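Local coordinates for pantothenate synthetase (Francisella tularensis subsp. tularensis, PDB 3N8H), which probably joins pantoate to beta-alanine at the expense of ATP, through a pantoyl-adenylate intermediate, to make pantothenate, at residues Ile115-Ser123 with Gln232-Phe242. Residues are numbered along the deposited sequence; the frame is centred on the assembly and turned at random.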
# COMPACT_ATOMS: atom_id res chain seq x y z
N ILE A 115 12.77 12.41 2.15
CA ILE A 115 11.80 13.30 2.78
C ILE A 115 11.13 12.64 3.99
O ILE A 115 10.65 13.33 4.88
CB ILE A 115 10.73 13.78 1.79
CG1 ILE A 115 9.96 14.97 2.38
CG2 ILE A 115 9.78 12.64 1.41
CD1 ILE A 115 10.86 16.09 2.86
N ALA A 116 11.10 11.32 4.03
CA ALA A 116 10.45 10.63 5.14
C ALA A 116 11.38 10.42 6.32
O ALA A 116 10.93 10.06 7.40
CB ALA A 116 9.91 9.29 4.68
N ASN A 117 12.68 10.63 6.08
CA ASN A 117 13.72 10.31 7.04
C ASN A 117 14.19 11.51 7.86
O ASN A 117 15.02 11.36 8.76
CB ASN A 117 14.94 9.73 6.33
CG ASN A 117 14.71 8.33 5.84
OD1 ASN A 117 13.87 7.60 6.36
ND2 ASN A 117 15.47 7.93 4.83
N ILE A 118 13.68 12.68 7.52
CA ILE A 118 14.09 13.91 8.20
C ILE A 118 12.92 14.58 8.91
O ILE A 118 11.77 14.16 8.75
CB ILE A 118 14.70 14.91 7.20
CG1 ILE A 118 13.71 15.18 6.06
CG2 ILE A 118 16.08 14.38 6.66
CD1 ILE A 118 14.05 16.38 5.17
N LEU A 119 13.24 15.61 9.70
CA LEU A 119 12.22 16.44 10.33
C LEU A 119 11.17 15.58 11.01
O LEU A 119 11.48 14.77 11.89
CB LEU A 119 11.60 17.37 9.29
CG LEU A 119 12.63 18.29 8.62
CD1 LEU A 119 12.10 19.00 7.36
CD2 LEU A 119 13.17 19.30 9.64
N GLU A 120 9.92 15.72 10.59
CA GLU A 120 8.85 15.00 11.25
C GLU A 120 9.04 13.46 11.23
O GLU A 120 8.80 12.74 12.22
CB GLU A 120 7.54 15.43 10.64
CG GLU A 120 6.37 15.41 11.56
CD GLU A 120 6.46 16.36 12.76
OE1 GLU A 120 7.44 17.13 12.97
OE2 GLU A 120 5.48 16.31 13.50
N GLY A 121 9.54 12.95 10.11
CA GLY A 121 9.77 11.52 10.00
C GLY A 121 10.76 10.97 11.03
O GLY A 121 10.62 9.85 11.53
N LYS A 122 11.77 11.77 11.34
CA LYS A 122 12.82 11.34 12.27
C LYS A 122 12.33 11.54 13.70
O LYS A 122 12.58 10.73 14.60
CB LYS A 122 14.10 12.15 12.03
CG LYS A 122 15.25 11.77 12.92
CD LYS A 122 16.47 12.63 12.65
CE LYS A 122 17.61 11.79 12.11
NZ LYS A 122 18.89 12.54 12.05
N SER A 123 11.63 12.66 13.87
CA SER A 123 11.06 13.07 15.14
C SER A 123 9.93 12.12 15.56
O SER A 123 9.74 11.85 16.74
CB SER A 123 10.55 14.51 15.00
OG SER A 123 10.40 15.14 16.25
N GLN A 232 11.97 21.01 19.50
CA GLN A 232 12.37 19.70 18.97
C GLN A 232 13.40 19.85 17.85
O GLN A 232 14.48 19.25 17.88
CB GLN A 232 11.14 18.94 18.44
CG GLN A 232 10.17 18.50 19.51
CD GLN A 232 10.31 17.01 19.86
OE1 GLN A 232 9.83 16.15 19.11
NE2 GLN A 232 10.95 16.71 21.00
N TYR A 233 13.04 20.63 16.83
CA TYR A 233 13.98 20.91 15.76
C TYR A 233 13.58 22.20 15.08
O TYR A 233 12.43 22.64 15.15
CB TYR A 233 14.06 19.76 14.74
CG TYR A 233 12.77 19.48 14.00
CD1 TYR A 233 11.92 18.45 14.41
CD2 TYR A 233 12.39 20.26 12.91
CE1 TYR A 233 10.73 18.19 13.74
CE2 TYR A 233 11.20 20.01 12.24
CZ TYR A 233 10.38 18.97 12.66
OH TYR A 233 9.20 18.73 11.98
N ILE A 234 14.57 22.85 14.47
CA ILE A 234 14.31 23.94 13.56
C ILE A 234 15.33 23.83 12.43
O ILE A 234 16.53 23.63 12.68
CB ILE A 234 14.35 25.34 14.24
CG1 ILE A 234 13.86 26.44 13.28
CG2 ILE A 234 15.76 25.65 14.79
CD1 ILE A 234 13.52 27.75 14.00
N GLN A 235 14.85 23.90 11.20
CA GLN A 235 15.72 23.69 10.05
C GLN A 235 15.26 24.46 8.84
O GLN A 235 14.05 24.72 8.65
CB GLN A 235 15.76 22.20 9.69
CG GLN A 235 16.44 21.32 10.72
CD GLN A 235 17.30 20.24 10.08
OE1 GLN A 235 17.27 20.02 8.87
NE2 GLN A 235 18.06 19.55 10.91
N LYS A 236 16.22 24.83 8.00
CA LYS A 236 15.90 25.33 6.67
C LYS A 236 15.97 24.19 5.67
O LYS A 236 16.99 23.53 5.54
CB LYS A 236 16.88 26.42 6.24
CG LYS A 236 16.96 27.58 7.20
CD LYS A 236 18.02 28.58 6.78
CE LYS A 236 18.33 29.55 7.90
NZ LYS A 236 19.40 30.53 7.49
N LEU A 237 14.86 23.94 4.99
CA LEU A 237 14.86 23.00 3.88
C LEU A 237 14.49 23.80 2.65
O LEU A 237 13.40 24.36 2.57
CB LEU A 237 13.85 21.88 4.12
CG LEU A 237 14.02 20.50 3.44
CD1 LEU A 237 12.69 20.02 2.85
CD2 LEU A 237 15.14 20.47 2.39
N ASN A 238 15.41 23.87 1.69
CA ASN A 238 15.19 24.72 0.53
C ASN A 238 15.04 26.17 0.97
O ASN A 238 15.96 26.72 1.59
CB ASN A 238 13.98 24.24 -0.27
CG ASN A 238 14.29 23.01 -1.09
OD1 ASN A 238 14.90 23.10 -2.16
ND2 ASN A 238 13.89 21.84 -0.60
N ASN A 239 13.91 26.80 0.67
CA ASN A 239 13.73 28.17 1.14
C ASN A 239 12.65 28.30 2.21
O ASN A 239 12.07 29.37 2.40
CB ASN A 239 13.49 29.14 -0.03
CG ASN A 239 12.47 28.61 -1.02
OD1 ASN A 239 11.45 28.03 -0.64
ND2 ASN A 239 12.75 28.81 -2.31
N ARG A 240 12.40 27.20 2.93
CA ARG A 240 11.41 27.21 4.00
C ARG A 240 12.09 26.95 5.33
O ARG A 240 13.15 26.31 5.39
CB ARG A 240 10.33 26.15 3.76
CG ARG A 240 9.68 26.26 2.38
CD ARG A 240 8.52 25.30 2.21
NE ARG A 240 7.37 25.71 3.00
CZ ARG A 240 6.44 26.55 2.58
NH1 ARG A 240 6.49 27.09 1.36
NH2 ARG A 240 5.44 26.86 3.38
N ILE A 241 11.49 27.47 6.39
CA ILE A 241 11.82 27.05 7.74
C ILE A 241 10.81 26.01 8.21
O ILE A 241 9.59 26.21 8.09
CB ILE A 241 11.75 28.23 8.71
CG1 ILE A 241 12.69 29.36 8.27
CG2 ILE A 241 12.05 27.78 10.13
CD1 ILE A 241 14.16 28.95 8.21
N PHE A 242 11.33 24.91 8.75
CA PHE A 242 10.56 23.86 9.41
C PHE A 242 10.90 23.81 10.90
O PHE A 242 12.06 23.83 11.29
CB PHE A 242 10.88 22.50 8.81
CG PHE A 242 10.36 22.31 7.42
CD1 PHE A 242 9.26 21.50 7.18
CD2 PHE A 242 10.95 22.98 6.35
CE1 PHE A 242 8.78 21.34 5.89
CE2 PHE A 242 10.48 22.81 5.06
CZ PHE A 242 9.39 22.00 4.84
O HOH W 1 9.01 13.49 18.91
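Leu119 packs on two aromatic side chains of the small antiparallel sheet, Tyr233 and Phe242, and carries most of the apolar contact. Its backbone does part of the work: CA sits over one face of the Tyr233 ring, a CH-pi contact 4.1 Å from the ring centroid and 20° off the normal. The two methyls then divide the partners. CD2 presses tightly on the phenol, 3.3 Å from Tyr233 CE2, and also meets CB of Gln235; CD1 lies over a face of Phe242, 3.7 Å from its CG, and this ring packs in turn against Tyr154. Farther along, Ile115 and Ile118 bring their CD1 methyls to Leu237, the first residue of the type II' turn that joins the two strands; Ile115 CD1 approaches Leu237 CD1 to 4.3 Å.

The polar contacts gather at the other end, beside the classic bulge where Gln232 and Tyr233 both face Ala244. With CG between backbone N and carbonyl carbon (chi1 63°), Tyr233 reaches across to the short helix 120-123 and its OH donates to Glu120 OE1 at 2.6 Å. The carboxylate receives it on its anti side, its plane turned 70° from the ring. Glu120 OE2 forms a salt bridge with Arg251, which also hydrogen-bonds Ser123 OG and Gln232 OE1. A water completes the link, donating to Ser123 O and to Gln232 OE1, each at 2.8 Å.

This contact seats the C-terminal sheet against the short helix 120-123 near the ligand pocket: the Glu120 side chain is about 7 Å from the bound proline. With the phenol on one oxygen and Arg251 on the other, the buried carboxylate is fixed in rotation and its negative charge is probably stabilised.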